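Local coordinates for JamJ (Lyngbya majuscula, PDB 5DOZ), which probably catalyses the NADPH-dependent reduction of an enoyl double bond, as an enoyl reductase domain of a polyketide synthase, at residues L58-H61 with N62-L66; I68-V71 with D72-T75; L277-E280 with F281-N285. All blocks are in the same frame, centred on the assembly; numbering follows the deposited sequence.

Contact 1: residues L58-H61 with N62-L66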
loop_
_atom_site.group_PDB
_atom_site.type_symbol
_atom_site.label_atom_id
_atom_site.label_comp_id
_atom_site.label_asym_id
_atom_site.label_seq_id
_atom_site.Cartn_x
_atom_site.Cartn_y
_atom_site.Cartn_z
ATOM N N LEU A 58 -0.110 15.425 7.648
ATOM C CA LEU A 58 1.020 14.696 8.227
ATOM C C LEU A 58 2.204 15.630 8.471
ATOM O O LEU A 58 3.361 15.215 8.403
ATOM C CB LEU A 58 1.430 13.525 7.326
ATOM C CG LEU A 58 0.486 12.321 7.234
ATOM C CD1 LEU A 58 0.838 11.456 6.029
ATOM C CD2 LEU A 58 0.506 11.503 8.518
ATOM N N GLN A 59 1.897 16.890 8.773
ATOM C CA GLN A 59 2.908 17.937 8.923
ATOM C C GLN A 59 3.917 17.681 10.042
ATOM O O GLN A 59 5.100 17.995 9.892
ATOM C CB GLN A 59 2.250 19.307 9.102
ATOM C CG GLN A 59 1.649 19.861 7.821
ATOM C CD GLN A 59 1.224 21.311 7.945
ATOM O OE1 GLN A 59 1.977 22.151 8.443
ATOM N NE2 GLN A 59 0.016 21.614 7.477
ATOM N N GLU A 60 3.453 17.118 11.156
ATOM C CA GLU A 60 4.347 16.797 12.266
ATOM C C GLU A 60 5.167 15.558 11.920
ATOM O O GLU A 60 6.398 15.567 12.031
ATOM C CB GLU A 60 3.562 16.595 13.568
ATOM C CG GLU A 60 4.360 16.886 14.836
ATOM C CD GLU A 60 5.079 15.671 15.408
ATOM O OE1 GLU A 60 5.322 14.689 14.671
ATOM O OE2 GLU A 60 5.411 15.698 16.611
ATOM N N HIS A 61 4.471 14.504 11.497
ATOM C CA HIS A 61 5.088 13.250 11.063
ATOM C C HIS A 61 6.196 13.496 10.034
ATOM O O HIS A 61 7.293 12.945 10.156
ATOM C CB HIS A 61 4.015 12.313 10.494
ATOM C CG HIS A 61 4.545 10.997 10.016
ATOM N ND1 HIS A 61 4.943 10.786 8.713
ATOM C CD2 HIS A 61 4.735 9.823 10.662
ATOM C CE1 HIS A 61 5.362 9.540 8.580
ATOM N NE2 HIS A 61 5.247 8.935 9.748
ATOM N N ASN A 62 5.906 14.336 9.041
ATOM C CA ASN A 62 6.883 14.706 8.013
ATOM C C ASN A 62 8.040 15.575 8.522
ATOM O O ASN A 62 9.132 15.551 7.948
ATOM C CB ASN A 62 6.192 15.389 6.827
ATOM C CG ASN A 62 5.291 14.445 6.041
ATOM O OD1 ASN A 62 5.436 13.221 6.097
ATOM N ND2 ASN A 62 4.353 15.016 5.300
ATOM N N GLN A 63 7.794 16.345 9.583
ATOM C CA GLN A 63 8.834 17.176 10.203
ATOM C C GLN A 63 9.726 16.366 11.146
ATOM O O GLN A 63 10.937 16.582 11.201
ATOM C CB GLN A 63 8.219 18.364 10.956
ATOM C CG GLN A 63 9.247 19.332 11.535
ATOM C CD GLN A 63 8.645 20.374 12.466
ATOM O OE1 GLN A 63 8.986 21.556 12.387
ATOM N NE2 GLN A 63 7.753 19.942 13.355
ATOM N N THR A 64 9.117 15.442 11.886
ATOM C CA THR A 64 9.830 14.648 12.884
ATOM C C THR A 64 10.624 13.517 12.239
ATOM O O THR A 64 11.838 13.421 12.429
ATOM C CB THR A 64 8.865 14.071 13.943
ATOM O OG1 THR A 64 8.013 15.112 14.431
ATOM C CG2 THR A 64 9.634 13.468 15.114
ATOM N N LYS A 65 9.938 12.671 11.473
ATOM C CA LYS A 65 10.554 11.480 10.888
ATOM C C LYS A 65 11.326 11.774 9.601
ATOM O O LYS A 65 12.224 11.020 9.221
ATOM C CB LYS A 65 9.503 10.384 10.665
ATOM C CG LYS A 65 8.683 10.029 11.904
ATOM C CD LYS A 65 9.550 9.522 13.053
ATOM C CE LYS A 65 8.711 9.025 14.221
ATOM N NZ LYS A 65 7.952 7.784 13.895
ATOM N N LEU A 66 10.965 12.868 8.934
ATOM C CA LEU A 66 11.691 13.342 7.754
ATOM C C LEU A 66 12.090 14.803 7.982
ATOM O O LEU A 66 11.855 15.345 9.060
ATOM C CB LEU A 66 10.841 13.165 6.487
ATOM C CG LEU A 66 10.383 11.731 6.172
ATOM C CD1 LEU A 66 9.014 11.694 5.506
ATOM C CD2 LEU A 66 11.416 10.985 5.337
#
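Leu58 and Asn62 meet at the start of the short helix 59-64, in the GroES-like, alcohol dehydrogenase-type part of the chain. Asn62 N donates to Leu58 O at 2.8 Å. Two residues on, Thr64 N donates to Glu60 O at 2.7 Å, and the bond of Lys65 N to His61 O follows. These are i to i+4 helical bonds. The two bonds of Gln63 N, to Gln59 O and Glu60 O, are weak.

The side chains follow the same spacing. Glu60 has CG anti to its backbone N, and the chain then bends at chi2 (-91°). The bend carries the carboxylate forward along the helix to Thr64, whose OG1 lies 2.7 Å from Glu60 OE1. The same OG1 is 2.9 Å from Glu60 O, so its single proton has two acceptors within reach and its choice is not settled.

Asn62 has CG beside its own backbone N, which turns the amide back to the start of the helix. Its ND2 packs on Leu58 CB at 3.9 Å and is hydrogen-bonded to Asn53 OD1 of helix 48-54, so this amide links the two helices. Its OD1 sits at the edge of the His61 ring, 3.6 Å from His61 ND1, with the ring and amide planes 66° apart. A leucine here would probably leave Asn53 OD1 without this N-H and remove this polar tie between the helices. His61 ND1 is buried and has no hydrogen-bonding partner.

The His61 ring also touches Arg49 of helix 48-54. Lys65 comes over one ring face at about a right angle, and its CG lies 4.1 Å from His61 CD2, near the rim of the ring.

Contact 2: residues I68-V71 with D72-T75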
loop_
_atom_site.group_PDB
_atom_site.type_symbol
_atom_site.label_atom_id
_atom_site.label_comp_id
_atom_site.label_asym_id
_atom_site.label_seq_id
_atom_site.Cartn_x
_atom_site.Cartn_y
_atom_site.Cartn_z
ATOM N N ILE A 68 10.994 17.518 6.299
ATOM C CA ILE A 68 10.038 18.425 5.661
ATOM C C ILE A 68 9.574 19.509 6.634
ATOM O O ILE A 68 8.768 19.250 7.536
ATOM C CB ILE A 68 8.823 17.667 5.072
ATOM C CG1 ILE A 68 9.292 16.473 4.226
ATOM C CG2 ILE A 68 7.956 18.613 4.249
ATOM C CD1 ILE A 68 8.182 15.606 3.673
ATOM N N THR A 69 10.099 20.719 6.447
ATOM C CA THR A 69 9.766 21.860 7.308
ATOM C C THR A 69 8.661 22.721 6.701
ATOM O O THR A 69 7.821 23.266 7.421
ATOM C CB THR A 69 10.992 22.753 7.592
ATOM O OG1 THR A 69 11.542 23.229 6.357
ATOM C CG2 THR A 69 12.060 21.982 8.368
ATOM N N SER A 70 8.674 22.841 5.378
ATOM C CA SER A 70 7.691 23.646 4.670
ATOM C C SER A 70 7.034 22.842 3.557
ATOM O O SER A 70 7.511 21.768 3.186
ATOM C CB SER A 70 8.347 24.900 4.087
ATOM O OG SER A 70 9.033 24.609 2.882
ATOM N N VAL A 71 5.944 23.391 3.026
ATOM C CA VAL A 71 5.213 22.810 1.904
ATOM C C VAL A 71 6.084 22.727 0.641
ATOM O O VAL A 71 5.909 21.828 -0.187
ATOM C CB VAL A 71 3.902 23.596 1.639
ATOM C CG1 VAL A 71 4.177 24.974 1.042
ATOM C CG2 VAL A 71 2.954 22.797 0.765
ATOM N N ASP A 72 7.033 23.656 0.526
ATOM C CA ASP A 72 7.954 23.736 -0.608
ATOM C C ASP A 72 8.891 22.537 -0.695
ATOM O O ASP A 72 9.489 22.285 -1.743
ATOM C CB ASP A 72 8.785 25.022 -0.518
ATOM C CG ASP A 72 7.927 26.269 -0.400
ATOM O OD1 ASP A 72 6.799 26.277 -0.940
ATOM O OD2 ASP A 72 8.384 27.245 0.230
ATOM N N HIS A 73 9.025 21.806 0.409
ATOM C CA HIS A 73 9.899 20.634 0.464
ATOM C C HIS A 73 9.136 19.321 0.253
ATOM O O HIS A 73 9.737 18.244 0.207
ATOM C CB HIS A 73 10.670 20.607 1.790
ATOM C CG HIS A 73 11.401 21.880 2.088
ATOM N ND1 HIS A 73 11.251 22.565 3.275
ATOM C CD2 HIS A 73 12.273 22.603 1.344
ATOM C CE1 HIS A 73 12.010 23.647 3.254
ATOM N NE2 HIS A 73 12.636 23.695 2.093
ATOM N N LEU A 74 7.815 19.418 0.123
ATOM C CA LEU A 74 6.975 18.234 -0.045
ATOM C C LEU A 74 6.993 17.725 -1.487
ATOM O O LEU A 74 6.791 18.486 -2.440
ATOM C CB LEU A 74 5.539 18.504 0.432
ATOM C CG LEU A 74 4.551 17.332 0.570
ATOM C CD1 LEU A 74 5.002 16.298 1.596
ATOM C CD2 LEU A 74 3.161 17.848 0.915
ATOM N N THR A 75 7.272 16.436 -1.633
ATOM C CA THR A 75 7.144 15.750 -2.914
ATOM C C THR A 75 6.107 14.643 -2.750
ATOM O O THR A 75 5.655 14.361 -1.636
ATOM C CB THR A 75 8.491 15.166 -3.402
ATOM O OG1 THR A 75 9.039 14.305 -2.395
ATOM C CG2 THR A 75 9.494 16.283 -3.734
#
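Ser70 and His73 close a short 3-10 turn in the loop between helix 59-64 and strand 79-87. His73 N donates to Ser70 O at 3.2 Å. Leu74 N repeats the step to Val71 O at 3.1 Å. In both bonds the donor stands above the carbonyl plane rather than on a lone pair, which fits the tight i to i+3 spacing.

The side chains serve the start of the turn. Ser70 OG lies between its backbone N and carbonyl carbon (chi1 80°), and from there it accepts a weak bond from Asp72 N at 3.2 Å. This makes a weak ST turn. Ser70 N in turn gives a weak bond to His73 ND1 at 3.3 Å. Ser70 OG also sits over one face of the His73 ring, offset toward the rim, and Thr69 OG1 comes within 3.2 Å of His73 CE1.

The apolar part is small: Ile68 CD1 rests on Leu74 CD1 at 3.9 Å.

Two carbonyls of the turn find a partner further off, since Asp72 O and Leu74 O both accept from Lys12 NZ. Thr75 OG1 is bonded to His106 O. The loop is thus fixed between strand 9-13, where Val71 touches Ile13, and helix 59-64, where Ile68 and Leu74 pack on Asn62.

Contact 3: residues L277-E280 with F281-N285. With NDP (NADPH dihydro-nicotinamide-adenine-dinucleotide phosphate), chain E.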
loop_
_atom_site.group_PDB
_atom_site.type_symbol
_atom_site.label_atom_id
_atom_site.label_comp_id
_atom_site.label_asym_id
_atom_site.label_seq_id
_atom_site.Cartn_x
_atom_site.Cartn_y
_atom_site.Cartn_z
ATOM N N LEU A 277 5.482 -0.092 6.647
ATOM C CA LEU A 277 6.342 -0.807 5.692
ATOM C C LEU A 277 7.687 -0.121 5.445
ATOM O O LEU A 277 8.730 -0.766 5.513
ATOM C CB LEU A 277 5.612 -1.045 4.354
ATOM C CG LEU A 277 6.296 -1.895 3.277
ATOM C CD1 LEU A 277 6.380 -3.362 3.686
ATOM C CD2 LEU A 277 5.570 -1.757 1.944
ATOM N N LEU A 278 7.660 1.182 5.168
ATOM C CA LEU A 278 8.892 1.921 4.868
ATOM C C LEU A 278 9.771 2.080 6.106
ATOM O O LEU A 278 10.996 2.174 5.994
ATOM C CB LEU A 278 8.610 3.287 4.217
ATOM C CG LEU A 278 7.539 3.492 3.128
ATOM C CD1 LEU A 278 7.921 4.668 2.237
ATOM C CD2 LEU A 278 7.240 2.259 2.278
ATOM N N GLU A 279 9.137 2.100 7.278
ATOM C CA GLU A 279 9.836 2.059 8.562
ATOM C C GLU A 279 10.552 0.714 8.733
ATOM O O GLU A 279 11.666 0.665 9.259
ATOM C CB GLU A 279 8.845 2.330 9.707
ATOM C CG GLU A 279 9.339 2.088 11.125
ATOM C CD GLU A 279 8.244 2.273 12.177
ATOM O OE1 GLU A 279 7.367 3.149 12.004
ATOM O OE2 GLU A 279 8.256 1.543 13.193
ATOM N N GLU A 280 9.918 -0.365 8.270
ATOM C CA GLU A 280 10.523 -1.705 8.297
ATOM C C GLU A 280 11.709 -1.849 7.335
ATOM O O GLU A 280 12.666 -2.575 7.622
ATOM C CB GLU A 280 9.473 -2.794 8.028
ATOM C CG GLU A 280 8.371 -2.894 9.080
ATOM C CD GLU A 280 8.897 -3.006 10.506
ATOM O OE1 GLU A 280 10.016 -3.526 10.713
ATOM O OE2 GLU A 280 8.184 -2.577 11.434
ATOM N N PHE A 281 11.641 -1.163 6.197
ATOM C CA PHE A 281 12.766 -1.110 5.269
ATOM C C PHE A 281 13.927 -0.297 5.857
ATOM O O PHE A 281 15.091 -0.643 5.659
ATOM C CB PHE A 281 12.328 -0.566 3.908
ATOM C CG PHE A 281 13.468 -0.184 3.008
ATOM C CD1 PHE A 281 14.149 -1.149 2.276
ATOM C CD2 PHE A 281 13.861 1.145 2.892
ATOM C CE1 PHE A 281 15.201 -0.793 1.446
ATOM C CE2 PHE A 281 14.916 1.504 2.070
ATOM C CZ PHE A 281 15.588 0.532 1.347
ATOM N N ASN A 282 13.600 0.775 6.581
ATOM C CA ASN A 282 14.585 1.556 7.338
ATOM C C ASN A 282 15.465 0.709 8.253
ATOM O O ASN A 282 16.668 0.957 8.368
ATOM C CB ASN A 282 13.891 2.629 8.184
ATOM C CG ASN A 282 14.018 4.019 7.597
ATOM O OD1 ASN A 282 15.073 4.397 7.079
ATOM N ND2 ASN A 282 12.943 4.800 7.693
ATOM N N ARG A 283 14.855 -0.275 8.911
ATOM C CA ARG A 283 15.575 -1.181 9.804
ATOM C C ARG A 283 16.292 -2.309 9.057
ATOM O O ARG A 283 17.366 -2.741 9.470
ATOM C CB ARG A 283 14.632 -1.757 10.864
ATOM C CG ARG A 283 14.259 -0.759 11.951
ATOM C CD ARG A 283 13.410 -1.401 13.041
ATOM N NE ARG A 283 11.995 -1.446 12.686
ATOM C CZ ARG A 283 11.053 -0.671 13.225
ATOM N NH1 ARG A 283 11.363 0.223 14.160
ATOM N NH2 ARG A 283 9.790 -0.795 12.829
ATOM N N ASP A 284 15.693 -2.775 7.964
ATOM C CA ASP A 284 16.261 -3.846 7.147
ATOM C C ASP A 284 16.154 -3.470 5.667
ATOM O O ASP A 284 15.082 -3.579 5.067
ATOM C CB ASP A 284 15.549 -5.180 7.441
ATOM C CG ASP A 284 15.985 -6.312 6.508
ATOM O OD1 ASP A 284 17.039 -6.195 5.842
ATOM O OD2 ASP A 284 15.261 -7.332 6.440
ATOM N N ASN A 285 17.267 -3.023 5.088
ATOM C CA ASN A 285 17.278 -2.556 3.700
ATOM C C ASN A 285 17.147 -3.694 2.680
ATOM O O ASN A 285 17.063 -3.446 1.473
ATOM C CB ASN A 285 18.522 -1.698 3.399
ATOM C CG ASN A 285 18.600 -0.425 4.238
ATOM O OD1 ASN A 285 17.607 0.041 4.807
ATOM N ND2 ASN A 285 19.798 0.155 4.304
HETATM P PA NDP E . -7.215 3.146 -0.487
HETATM O O1A NDP E . -7.568 4.617 -0.583
HETATM O O2A NDP E . -7.102 2.312 -1.734
HETATM O O5B NDP E . -8.309 2.421 0.444
HETATM C C5B NDP E . -9.176 3.148 1.305
HETATM C C4B NDP E . -10.444 2.324 1.448
HETATM O O4B NDP E . -11.047 2.609 2.714
HETATM C C3B NDP E . -11.493 2.648 0.389
HETATM O O3B NDP E . -11.435 1.754 -0.727
HETATM C C2B NDP E . -12.794 2.435 1.117
HETATM O O2B NDP E . -13.250 1.122 0.831
HETATM C C1B NDP E . -12.461 2.486 2.597
HETATM N N9A NDP E . -13.101 3.641 3.255
HETATM C C8A NDP E . -13.165 4.896 2.784
HETATM N N7A NDP E . -13.824 5.694 3.654
HETATM C C5A NDP E . -14.187 4.936 4.706
HETATM C C6A NDP E . -14.907 5.141 5.983
HETATM N N6A NDP E . -15.383 6.359 6.321
HETATM N N1A NDP E . -15.072 4.071 6.802
HETATM C C2A NDP E . -14.606 2.848 6.487
HETATM N N3A NDP E . -13.943 2.598 5.343
HETATM C C4A NDP E . -13.708 3.582 4.436
HETATM O O3 NDP E . -5.888 2.996 0.414
HETATM P PN NDP E . -4.915 1.716 0.495
HETATM O O1N NDP E . -5.698 0.454 0.295
HETATM O O2N NDP E . -3.708 1.981 -0.361
HETATM O O5D NDP E . -4.429 1.745 2.031
HETATM C C5D NDP E . -5.361 1.686 3.120
HETATM C C4D NDP E . -4.749 2.296 4.381
HETATM O O4D NDP E . -3.496 1.681 4.693
HETATM C C3D NDP E . -4.450 3.774 4.229
HETATM O O3D NDP E . -4.764 4.399 5.471
HETATM C C2D NDP E . -2.957 3.835 3.963
HETATM O O2D NDP E . -2.347 5.079 4.339
HETATM C C1D NDP E . -2.448 2.652 4.766
HETATM N N1N NDP E . -1.210 2.092 4.224
HETATM C C2N NDP E . -0.218 1.817 5.083
HETATM C C3N NDP E . 0.872 1.038 4.713
HETATM C C7N NDP E . 1.827 0.550 5.766
HETATM O O7N NDP E . 2.990 0.308 5.486
HETATM N N7N NDP E . 1.377 0.384 7.006
HETATM C C4N NDP E . 1.167 0.812 3.244
HETATM C C5N NDP E . -0.026 1.047 2.434
HETATM C C6N NDP E . -1.125 1.751 2.924
HETATM P P2B NDP E . -14.792 0.731 0.984
HETATM O O1X NDP E . -15.526 1.687 0.072
HETATM O O2X NDP E . -14.791 -0.697 0.532
HETATM O O3X NDP E . -15.091 0.912 2.452
#
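The guanidinium of Arg283 lies between Glu279 and Glu280, one turn and three residues back along helix 277-283. The backbone and CG of Glu279 come over one face, and Glu279 CG is 3.4 Å from Arg283 NH2. The carboxylate of Glu280 lies at the edge, near the plane. At the other flat group, the Phe281 ring, Leu278 O lies at the edge, and Tyr288 of helix 287-293 stacks with the ring. Helix 277-283 follows the edge strand 271-274 of the Rossmann-type parallel sheet.

The charged groups form a salt-bridge network. Arg283 NH2 gives 2.8 Å bonds to Glu279 OE2 and to Glu280 OE2. The Glu279 oxygen is met on its anti side, with the carboxylate turned 78° from the guanidinium. The Glu280 oxygen is met from above its carboxylate plane, and the two groups are 42° apart. Arg283 NE adds a weak 3.5 Å bond to Glu280 OE1. The Arg283 chain bends at chi3 (-84°), which carries the group back to both glutamates. One positive group shared by two carboxylates probably eases their mutual repulsion.

Phe281 N donates to Leu277 O, Asn282 N to Leu278 O and Asp284 N to Glu280 O, while the bond of Arg283 N to Glu279 O is weak. Asp284 leaves the helix, and its OD1 caps Gln286 N ahead of the next helix. At the other end, Asp276 OD1 takes Glu279 N.

This first turn meets the cofactor. Leu277 belongs to the NADPH pocket, and its side chain packs on Phe140 and Thr141 of helix 136-149. Leu277 N, at the start of the helix, donates to the carboxamide oxygen O7N of NADPH at 2.8 Å, nearly straight at the hydrogen.

Overall arrangement
All three contacts lie at the surface, each with one buried residue among those that touch. Contacts 1 and 2 are in the GroES-like part and follow each other along the chain, their centres about 10 Å apart. They join directly: Asn62 O and Ile68 N are probably hydrogen-bonded, and Asn62 ND2 packs on Leu74 CD1. Contact 3 is on a helix of the Rossmann-type part, its nearest atoms about 5 Å from contact 1 and 11 Å from contact 2. The chemistry differs too. Contact 1 combines helical backbone bonds with the Glu60-Thr64 approach and the packing of Lys65 on the His61 ring, contact 2 relies on turn hydrogen bonds, and contact 3 has a salt-bridge network and alone bonds NADPH.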